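Nitrophorin Cim l NP (Cimex lectularius, PDB 2IMQ) carries nitric oxide on its heme b and delivers it to the victim during feeding, causing vasodilation. Local coordinates at residues T152-S157 and L166-D171; W213-V218 and L258-L263; A245-G250 and A276-T281; T264-K267 and R272-L275. All coordinates share one frame; numbering follows the deposited sequence.

From the N terminus, contact 1 comes first: it closes the short loop between residues 152-157 and strand 165-169, laying that loop on the five-stranded sheet. Contact 2 then joins the loop 213-218 to strand 255-262, at the edge of the six-stranded sheet, and contact 3 sets strand 243-248 against strand 274-281. Contacts 2 and 3 alternate along the chain, so they cross, and each ties one sheet or its flanking loop to the other sheet of the sandwich. Contact 4, the turn from 264-267 to 272-275, lies wholly within the span of contact 3 and follows contact 2. Trp213 also packs on Trp168, linking contacts 1 and 2.

Contact 1 of 4, residues T152-S157 and L166-D171; sequences TRLDYS and LFWIGD
Apolar packing carries this contact, with Trp168 and Leu166 of strand 165-169 pointing toward the loop 152-157. The six-membered end of the Trp168 indole lies against Leu154, where CH2 comes 3.7 Å from Leu154 CB, and its CZ3 approaches Asp155 CB to 4.1 Å. With CG anti to the backbone N (chi1 -166°), the Trp168 side chain carries this end of the indole to the backbone of Leu154 and Asp155. Two residues back along the strand, one methyl of Leu166 does the touching: CD2 sits 3.5 Å from Tyr156 C and 3.6 Å from Tyr156 CB, against the backbone at Tyr156, while the phenol ring of Tyr156 leads off toward strands 103-108 and 116-124.

The strand belongs to one sheet of the beta-sandwich of the endonuclease/exonuclease/phosphatase family. Alternation along it sends Leu166 and Trp168 to the outer side, which carries the loop, and Phe167 to the opposite side, where it meets Phe278 of the other sheet.

No hydrogen bond crosses between the two segments, and the polar groups are held separately. Asp155 OD1 closes an Asx turn by accepting from Ser157 N at 3.0 Å, and it takes a second bond from Ser157 OG at 2.6 Å. Both donors reach it from the same face of the carboxylate, one on the syn and one on the anti side, which should fix the rotation of the group. The other oxygen, OD2, is hydrogen-bonded to Tyr150 and Trp213, and Trp168 NE1 pairs with Ser134 OG.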
# COMPACT_ATOMS: atom_id res chain seq x y z
N THR A 152 -12.15 2.63 11.25
CA THR A 152 -12.92 1.37 11.13
C THR A 152 -13.70 1.38 9.83
O THR A 152 -14.00 0.33 9.32
CB THR A 152 -13.86 1.18 12.31
OG1 THR A 152 -14.61 2.37 12.45
CG2 THR A 152 -13.08 0.99 13.56
N ARG A 153 -14.04 2.55 9.30
CA ARG A 153 -14.77 2.66 8.04
C ARG A 153 -14.00 2.16 6.84
O ARG A 153 -14.55 1.90 5.80
CB ARG A 153 -15.17 4.10 7.78
CG ARG A 153 -16.22 4.65 8.79
CD ARG A 153 -16.43 6.11 8.60
NE ARG A 153 -15.33 6.89 9.17
CZ ARG A 153 -15.24 8.22 9.11
NH1 ARG A 153 -16.20 8.93 8.54
NH2 ARG A 153 -14.20 8.85 9.65
N LEU A 154 -12.68 2.05 7.00
CA LEU A 154 -11.75 1.60 5.93
C LEU A 154 -11.48 0.10 6.02
O LEU A 154 -10.81 -0.47 5.14
CB LEU A 154 -10.45 2.39 5.98
CG LEU A 154 -10.57 3.89 5.79
CD1 LEU A 154 -9.25 4.57 6.15
CD2 LEU A 154 -10.95 4.25 4.39
N ASP A 155 -12.03 -0.55 7.04
CA ASP A 155 -11.69 -1.92 7.40
C ASP A 155 -12.89 -2.81 7.06
O ASP A 155 -13.84 -2.98 7.87
CB ASP A 155 -11.39 -2.04 8.88
CG ASP A 155 -10.86 -3.37 9.26
OD1 ASP A 155 -11.09 -4.37 8.52
OD2 ASP A 155 -10.22 -3.51 10.32
N TYR A 156 -12.83 -3.42 5.87
CA TYR A 156 -13.92 -4.25 5.36
C TYR A 156 -13.90 -5.66 5.91
O TYR A 156 -14.67 -6.53 5.46
CB TYR A 156 -13.92 -4.20 3.82
CG TYR A 156 -14.63 -3.02 3.23
CD1 TYR A 156 -14.59 -1.76 3.77
CD2 TYR A 156 -15.32 -3.17 2.05
CE1 TYR A 156 -15.29 -0.70 3.20
CE2 TYR A 156 -16.00 -2.13 1.48
CZ TYR A 156 -15.99 -0.91 2.06
OH TYR A 156 -16.65 0.16 1.52
N SER A 157 -13.06 -5.91 6.90
CA SER A 157 -13.12 -7.14 7.68
C SER A 157 -14.09 -6.96 8.86
O SER A 157 -14.50 -7.96 9.46
CB SER A 157 -11.76 -7.59 8.21
OG SER A 157 -11.34 -6.85 9.32
N LEU A 166 -8.54 -9.13 1.54
CA LEU A 166 -8.35 -7.74 1.89
C LEU A 166 -6.90 -7.39 1.96
O LEU A 166 -6.08 -8.13 2.51
CB LEU A 166 -8.98 -7.40 3.22
CG LEU A 166 -10.50 -7.66 3.26
CD1 LEU A 166 -10.69 -8.91 3.92
CD2 LEU A 166 -11.21 -6.51 3.91
N PHE A 167 -6.59 -6.25 1.40
CA PHE A 167 -5.22 -5.68 1.42
C PHE A 167 -5.28 -4.23 1.83
O PHE A 167 -6.17 -3.50 1.42
CB PHE A 167 -4.61 -5.81 0.01
CG PHE A 167 -4.56 -7.25 -0.45
CD1 PHE A 167 -5.60 -7.81 -1.19
CD2 PHE A 167 -3.51 -8.08 -0.09
CE1 PHE A 167 -5.56 -9.15 -1.54
CE2 PHE A 167 -3.48 -9.42 -0.43
CZ PHE A 167 -4.53 -9.95 -1.16
N TRP A 168 -4.33 -3.80 2.64
CA TRP A 168 -4.25 -2.44 3.08
C TRP A 168 -2.81 -2.06 2.83
O TRP A 168 -1.87 -2.66 3.37
CB TRP A 168 -4.56 -2.35 4.57
CG TRP A 168 -4.84 -0.98 5.11
CD1 TRP A 168 -4.20 0.18 4.86
CD2 TRP A 168 -5.90 -0.65 5.98
NE1 TRP A 168 -4.78 1.22 5.55
CE2 TRP A 168 -5.83 0.72 6.25
CE3 TRP A 168 -6.91 -1.41 6.61
CZ2 TRP A 168 -6.72 1.34 7.07
CZ3 TRP A 168 -7.79 -0.76 7.44
CH2 TRP A 168 -7.69 0.59 7.65
N ILE A 169 -2.63 -1.05 1.99
CA ILE A 169 -1.31 -0.66 1.46
C ILE A 169 -1.12 0.83 1.54
O ILE A 169 -2.03 1.60 1.23
CB ILE A 169 -1.11 -1.14 0.01
CG1 ILE A 169 -2.24 -0.66 -0.91
CG2 ILE A 169 -1.00 -2.67 -0.00
CD1 ILE A 169 -1.93 -1.01 -2.41
N GLY A 170 0.06 1.24 1.98
CA GLY A 170 0.39 2.64 2.09
C GLY A 170 1.25 2.84 3.31
O GLY A 170 1.66 1.91 4.00
N ASP A 171 1.53 4.11 3.54
CA ASP A 171 2.25 4.53 4.72
C ASP A 171 1.23 4.68 5.83
O ASP A 171 0.37 5.59 5.79
CB ASP A 171 3.01 5.82 4.46
CG ASP A 171 3.73 6.36 5.67
OD1 ASP A 171 3.58 5.75 6.77
OD2 ASP A 171 4.43 7.38 5.50

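Contact 2 of 4, residues W213-V218 and L258-L263; sequences WTEPQV and LSYNSL
The loop 213-218 runs past strand 255-262 without pairing with it, and the backbones come closest at Pro216 and Tyr260, with 6.6 Å between their CA atoms. Tyr260 reaches across this gap. Its CG stands anti to the backbone N (chi1 -173°), which points the ring at the loop. Pro216 lies over one face of the ring in a CH-pi contact, CD being 4.1 Å from the centroid, while its CB rests 3.6 Å from Tyr260 CD2. Val218 adds a methyl, CG2, at 3.6 Å from Tyr260 CE2.

Glu215 OE2 and Gln217 O lie at the ring edge, near its plane. At the far end of the ring Tyr260 OH donates over 2.6 Å to Glu215 OE2, which receives it on its anti lone pair; the carboxylate and ring planes are turned 63° apart. Glu215 arrives with an extended chain, its CG also touching the ring. Separately, at the strand end, a water donates to both Gln217 O and Tyr260 O, bridging the two main chains where no direct bond forms.

Glu215 OE2 is also in a salt bridge with Arg244, and Tyr260 OH accepts from Ala245 N of strand 243-248. The phenol thus spans from the edge strand of one sheet of the sandwich to the other. The short bond and the nearby arginine are consistent with a carboxylate that stays ionised and a hydroxyl probably polarised by it.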
# COMPACT_ATOMS: atom_id res chain seq x y z
N TRP A 213 -5.03 -8.18 11.11
CA TRP A 213 -4.33 -7.96 9.86
C TRP A 213 -2.92 -8.45 10.01
O TRP A 213 -2.29 -8.31 11.07
CB TRP A 213 -4.37 -6.52 9.48
CG TRP A 213 -5.70 -5.96 9.06
CD1 TRP A 213 -6.70 -5.53 9.87
CD2 TRP A 213 -6.14 -5.76 7.72
NE1 TRP A 213 -7.77 -5.11 9.12
CE2 TRP A 213 -7.43 -5.23 7.78
CE3 TRP A 213 -5.55 -5.96 6.47
CZ2 TRP A 213 -8.14 -4.86 6.66
CZ3 TRP A 213 -6.25 -5.66 5.34
CH2 TRP A 213 -7.53 -5.08 5.42
N THR A 214 -2.39 -9.03 8.95
CA THR A 214 -1.06 -9.60 9.02
C THR A 214 -0.17 -8.87 8.08
O THR A 214 -0.56 -8.58 6.97
CB THR A 214 -1.14 -11.07 8.63
OG1 THR A 214 -2.10 -11.75 9.48
CG2 THR A 214 0.18 -11.78 8.78
N GLU A 215 1.07 -8.66 8.49
CA GLU A 215 2.08 -8.17 7.58
C GLU A 215 3.01 -9.35 7.20
O GLU A 215 3.37 -10.15 8.04
CB GLU A 215 2.93 -7.10 8.27
CG GLU A 215 3.88 -6.41 7.32
CD GLU A 215 4.65 -5.26 7.92
OE1 GLU A 215 4.72 -5.15 9.18
OE2 GLU A 215 5.16 -4.42 7.12
N PRO A 216 3.35 -9.48 5.93
CA PRO A 216 4.36 -10.50 5.60
C PRO A 216 5.65 -10.24 6.36
O PRO A 216 5.91 -9.11 6.82
CB PRO A 216 4.59 -10.27 4.12
CG PRO A 216 3.37 -9.64 3.63
CD PRO A 216 2.99 -8.65 4.78
N GLN A 217 6.46 -11.29 6.54
CA GLN A 217 7.77 -11.08 7.19
C GLN A 217 8.62 -10.05 6.45
O GLN A 217 8.78 -10.06 5.26
CB GLN A 217 8.58 -12.39 7.25
CG GLN A 217 9.96 -12.19 7.85
CD GLN A 217 10.86 -13.39 7.92
OE1 GLN A 217 11.87 -13.33 8.67
NE2 GLN A 217 10.56 -14.46 7.16
N VAL A 218 9.15 -9.13 7.24
CA VAL A 218 10.01 -8.08 6.75
C VAL A 218 11.46 -8.53 6.88
O VAL A 218 11.91 -8.82 7.95
CB VAL A 218 9.82 -6.79 7.57
CG1 VAL A 218 10.79 -5.74 7.16
CG2 VAL A 218 8.37 -6.27 7.39
N LEU A 258 4.15 -14.26 -1.21
CA LEU A 258 5.27 -14.83 -1.94
C LEU A 258 6.55 -14.08 -1.75
O LEU A 258 7.62 -14.69 -1.65
CB LEU A 258 4.91 -14.90 -3.45
CG LEU A 258 3.55 -15.53 -3.75
CD1 LEU A 258 3.17 -15.42 -5.19
CD2 LEU A 258 3.53 -16.99 -3.24
N SER A 259 6.44 -12.76 -1.70
CA SER A 259 7.58 -11.91 -1.45
C SER A 259 7.08 -10.56 -0.97
O SER A 259 5.93 -10.18 -1.21
CB SER A 259 8.45 -11.78 -2.67
OG SER A 259 7.80 -11.09 -3.69
N TYR A 260 7.97 -9.84 -0.32
CA TYR A 260 7.70 -8.53 0.28
C TYR A 260 9.04 -7.84 0.34
O TYR A 260 9.93 -8.31 1.01
CB TYR A 260 7.11 -8.74 1.67
CG TYR A 260 6.61 -7.54 2.41
CD1 TYR A 260 5.92 -6.49 1.76
CD2 TYR A 260 6.75 -7.45 3.78
CE1 TYR A 260 5.39 -5.43 2.47
CE2 TYR A 260 6.20 -6.38 4.49
CZ TYR A 260 5.53 -5.37 3.84
OH TYR A 260 5.04 -4.32 4.56
N ASN A 261 9.20 -6.81 -0.44
CA ASN A 261 10.46 -6.13 -0.56
C ASN A 261 10.32 -4.67 -0.84
O ASN A 261 9.45 -4.27 -1.60
CB ASN A 261 11.25 -6.70 -1.77
CG ASN A 261 11.58 -8.17 -1.67
OD1 ASN A 261 12.61 -8.54 -1.14
ND2 ASN A 261 10.76 -9.00 -2.25
N SER A 262 11.22 -3.86 -0.30
CA SER A 262 11.41 -2.52 -0.78
C SER A 262 12.15 -2.58 -2.12
O SER A 262 12.92 -3.48 -2.38
CB SER A 262 12.22 -1.70 0.20
OG SER A 262 13.47 -2.33 0.45
N LEU A 263 11.88 -1.58 -2.92
CA LEU A 263 12.52 -1.44 -4.23
C LEU A 263 13.52 -0.34 -4.18
O LEU A 263 13.27 0.85 -4.44
CB LEU A 263 11.48 -1.19 -5.28
CG LEU A 263 10.36 -2.20 -5.36
CD1 LEU A 263 9.40 -1.78 -6.46
CD2 LEU A 263 10.86 -3.61 -5.57
O HOH W 1 10.61 -9.11 3.43

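Contact 3 of 4, residues A245-G250 and A276-T281; sequences ALYKSG and AKFRVT
Close packing in this contact centres on the buried side chains between strands 243-248 and 274-281, which run nearly parallel (16°); the axes of the two segments approach to 9.1 Å. The methyl groups of Ala245 and Ala276 meet head-on, CB to CB at 3.9 Å. Consistent with the small side chains, the CA atoms are here 6.8 Å apart. Ala245 CB also lies near the plane of the Phe278 ring, at its edge, 4.4 Å from Phe278 CZ, and so links the alanines to the aromatic part of the contact.

The gap between CA atoms widens to 9.4 Å at Tyr247 and Phe278, where the rings bridge it. On this looser side Tyr247 is partly exposed, whereas Phe278 and both alanines are buried. The edge of Phe278 is turned to the face of Tyr247, off-centre, with centroids 5.6 Å apart and planes at 64°. Phe278 CE2 is the touching atom, 3.6 Å from Tyr247 CD2. Tyr247 presents its ring this way because CG sits between the backbone N and the carbonyl carbon (chi1 65°).

The two sheets of the beta-sandwich pack through their inner faces, with these strands nearly aligned. Tyr247 also leans on Ile255 and Pro257 of strand 255-262, while Phe278 touches Thr11 of strand 6-17.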
# COMPACT_ATOMS: atom_id res chain seq x y z
N ALA A 245 2.39 -3.31 3.63
CA ALA A 245 1.27 -4.10 3.09
C ALA A 245 0.77 -5.04 4.13
O ALA A 245 1.53 -5.84 4.69
CB ALA A 245 1.74 -4.91 1.86
N LEU A 246 -0.52 -4.96 4.40
CA LEU A 246 -1.19 -5.83 5.35
C LEU A 246 -2.26 -6.59 4.58
O LEU A 246 -2.84 -6.11 3.61
CB LEU A 246 -1.90 -5.02 6.44
CG LEU A 246 -1.05 -4.08 7.21
CD1 LEU A 246 -1.92 -3.35 8.24
CD2 LEU A 246 0.17 -4.76 7.84
N TYR A 247 -2.53 -7.80 5.04
CA TYR A 247 -3.56 -8.64 4.43
C TYR A 247 -4.39 -9.36 5.44
O TYR A 247 -3.96 -9.59 6.56
CB TYR A 247 -2.92 -9.69 3.50
CG TYR A 247 -2.05 -10.73 4.14
CD1 TYR A 247 -2.56 -12.00 4.50
CD2 TYR A 247 -0.73 -10.50 4.41
CE1 TYR A 247 -1.75 -12.98 5.08
CE2 TYR A 247 0.07 -11.49 4.95
CZ TYR A 247 -0.42 -12.71 5.31
OH TYR A 247 0.45 -13.65 5.87
N LYS A 248 -5.60 -9.72 5.01
CA LYS A 248 -6.53 -10.45 5.86
C LYS A 248 -7.56 -11.06 4.95
O LYS A 248 -7.85 -10.55 3.89
CB LYS A 248 -7.26 -9.46 6.81
CG LYS A 248 -8.02 -10.00 7.98
CD LYS A 248 -8.50 -8.83 8.86
CE LYS A 248 -9.31 -9.39 10.00
NZ LYS A 248 -9.75 -8.39 10.92
N SER A 249 -8.23 -12.09 5.48
CA SER A 249 -9.47 -12.63 4.90
C SER A 249 -10.56 -12.55 5.93
O SER A 249 -10.33 -12.85 7.07
CB SER A 249 -9.31 -14.09 4.52
OG SER A 249 -10.55 -14.67 4.02
N GLY A 250 -11.73 -12.16 5.47
CA GLY A 250 -12.91 -12.18 6.29
C GLY A 250 -13.60 -13.53 6.36
O GLY A 250 -14.54 -13.70 7.14
N ALA A 276 4.63 -6.02 -2.70
CA ALA A 276 4.25 -7.29 -2.15
C ALA A 276 3.60 -8.11 -3.24
O ALA A 276 2.91 -7.57 -4.10
CB ALA A 276 3.31 -7.16 -0.94
N LYS A 277 3.80 -9.40 -3.14
CA LYS A 277 3.25 -10.36 -4.09
C LYS A 277 2.61 -11.43 -3.26
O LYS A 277 3.20 -11.96 -2.32
CB LYS A 277 4.33 -10.97 -5.02
CG LYS A 277 5.15 -9.95 -5.77
CD LYS A 277 6.21 -10.61 -6.66
CE LYS A 277 7.11 -9.59 -7.29
NZ LYS A 277 8.08 -10.29 -8.21
N PHE A 278 1.37 -11.77 -3.62
CA PHE A 278 0.58 -12.77 -2.89
C PHE A 278 -0.03 -13.76 -3.83
O PHE A 278 -0.34 -13.42 -4.97
CB PHE A 278 -0.60 -12.09 -2.18
CG PHE A 278 -0.19 -10.98 -1.26
CD1 PHE A 278 -0.13 -9.68 -1.74
CD2 PHE A 278 0.01 -11.22 0.08
CE1 PHE A 278 0.21 -8.64 -0.87
CE2 PHE A 278 0.32 -10.12 0.95
CZ PHE A 278 0.45 -8.88 0.42
N ARG A 279 -0.29 -14.93 -3.29
CA ARG A 279 -1.14 -15.92 -3.96
C ARG A 279 -2.34 -16.18 -3.05
O ARG A 279 -2.15 -16.50 -1.88
CB ARG A 279 -0.37 -17.18 -4.18
CG ARG A 279 -1.10 -18.32 -4.83
CD ARG A 279 -0.20 -19.56 -4.95
NE ARG A 279 0.99 -19.26 -5.73
CZ ARG A 279 2.21 -19.71 -5.47
NH1 ARG A 279 2.45 -20.49 -4.41
NH2 ARG A 279 3.22 -19.37 -6.27
N VAL A 280 -3.54 -15.97 -3.57
CA VAL A 280 -4.76 -16.23 -2.83
C VAL A 280 -5.46 -17.48 -3.34
O VAL A 280 -5.40 -17.76 -4.54
CB VAL A 280 -5.71 -15.00 -2.83
CG1 VAL A 280 -4.96 -13.75 -2.41
CG2 VAL A 280 -6.38 -14.78 -4.12
N THR A 281 -6.05 -18.23 -2.42
CA THR A 281 -6.74 -19.50 -2.76
C THR A 281 -8.23 -19.25 -2.65
O THR A 281 -8.75 -18.92 -1.60
CB THR A 281 -6.27 -20.61 -1.82
OG1 THR A 281 -4.86 -20.77 -1.98
CG2 THR A 281 -6.89 -21.97 -2.17

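Contact 4 of 4, residues T264-K267 and R272-L275; sequences TNYK and RPVL
Side chain packs on main chain in this contact, at the turn that connects strands 255-262 and 274-281, and Arg272 and Pro273 do most of the touching. Arg272 folds back along the loop, bent at chi2 and chi3, and lays one face of its guanidinium over Lys267, whose CA is 3.6 Å from Arg272 CZ. Arg272 CD passes 3.2 Å from Tyr266 O. Close as they are, neither Tyr266 O nor Lys267 O is hydrogen-bonded to the guanidinium. Instead a water donates to Tyr266 O at 2.6 Å and accepts a weak bond from Arg272 NE.

This turn joins two antiparallel neighbours of the six-stranded sheet in the beta-sandwich, and it lies near the heme: the side chain of Pro273 is about 7 Å from the cofactor. Pro273 points into the loop, where its CG rests 3.6 Å from Tyr266 CB and the two side chains cross at roughly a right angle. The Tyr266 ring continues past it, and its hydroxyl is hydrogen-bonded to Asn24 O.

The charged ends are held by partners of their own, some within the loop and some outside it. Lys267 NZ donates to Thr264 O at 2.8 Å, from above the carbonyl plane, and forms a salt bridge with Asp231. The final bend of the lysine chain (chi4 -65°) brings NZ back over the loop. Arg272 is hydrogen-bonded through NH1 to Thr230 O and through NH2 to Thr269 O, and NH1 makes a long, weak ion pair with the same Asp231, which probably eases the proximity of the two cations, Lys267 NZ and Arg272 NH1 being 4.6 Å apart.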
# COMPACT_ATOMS: atom_id res chain seq x y z
N THR A 264 14.73 -0.75 -3.85
CA THR A 264 15.78 0.20 -3.52
C THR A 264 16.31 0.92 -4.79
O THR A 264 16.92 1.97 -4.65
CB THR A 264 16.88 -0.47 -2.69
OG1 THR A 264 17.32 -1.67 -3.31
CG2 THR A 264 16.29 -0.94 -1.30
N ASN A 265 15.99 0.43 -5.99
CA ASN A 265 16.35 1.13 -7.26
C ASN A 265 15.58 2.40 -7.54
O ASN A 265 15.95 3.21 -8.38
CB ASN A 265 16.18 0.19 -8.46
CG ASN A 265 17.23 -0.88 -8.50
OD1 ASN A 265 18.36 -0.67 -8.02
ND2 ASN A 265 16.88 -2.02 -9.08
N TYR A 266 14.44 2.57 -6.85
CA TYR A 266 13.69 3.80 -6.90
C TYR A 266 14.13 4.72 -5.78
O TYR A 266 13.50 4.73 -4.70
CB TYR A 266 12.17 3.51 -6.85
CG TYR A 266 11.68 2.75 -8.06
CD1 TYR A 266 11.67 1.38 -8.09
CD2 TYR A 266 11.26 3.42 -9.20
CE1 TYR A 266 11.25 0.67 -9.21
CE2 TYR A 266 10.82 2.73 -10.33
CZ TYR A 266 10.83 1.36 -10.34
OH TYR A 266 10.39 0.62 -11.43
N LYS A 267 15.23 5.48 -6.01
CA LYS A 267 15.84 6.32 -4.98
C LYS A 267 15.45 7.77 -5.03
O LYS A 267 16.00 8.59 -4.29
CB LYS A 267 17.37 6.28 -5.07
CG LYS A 267 17.95 4.92 -5.02
CD LYS A 267 19.47 4.94 -4.98
CE LYS A 267 20.00 3.59 -5.41
NZ LYS A 267 19.63 2.49 -4.46
N ARG A 272 11.35 4.56 0.06
CA ARG A 272 11.45 3.60 -1.03
C ARG A 272 10.12 2.88 -1.16
O ARG A 272 9.50 2.49 -0.17
CB ARG A 272 12.55 2.59 -0.74
CG ARG A 272 13.93 3.23 -0.49
CD ARG A 272 14.46 3.89 -1.73
NE ARG A 272 14.93 5.28 -1.59
CZ ARG A 272 16.19 5.66 -1.45
NH1 ARG A 272 17.18 4.78 -1.33
NH2 ARG A 272 16.47 6.96 -1.43
N PRO A 273 9.70 2.60 -2.40
CA PRO A 273 8.46 1.85 -2.63
C PRO A 273 8.55 0.45 -2.10
O PRO A 273 9.65 -0.14 -2.05
CB PRO A 273 8.27 1.86 -4.15
CG PRO A 273 9.45 2.47 -4.71
CD PRO A 273 10.35 2.96 -3.67
N VAL A 274 7.40 -0.12 -1.74
CA VAL A 274 7.32 -1.44 -1.22
C VAL A 274 6.38 -2.27 -2.05
O VAL A 274 5.22 -1.90 -2.24
CB VAL A 274 6.92 -1.41 0.27
CG1 VAL A 274 6.65 -2.79 0.79
CG2 VAL A 274 8.02 -0.83 1.12
N LEU A 275 6.88 -3.40 -2.55
CA LEU A 275 6.18 -4.29 -3.42
C LEU A 275 5.89 -5.62 -2.73
O LEU A 275 6.83 -6.27 -2.21
CB LEU A 275 7.07 -4.55 -4.64
CG LEU A 275 6.61 -5.58 -5.64
CD1 LEU A 275 5.25 -5.20 -6.29
CD2 LEU A 275 7.64 -5.76 -6.69
O HOH W 2 12.73 6.81 -3.42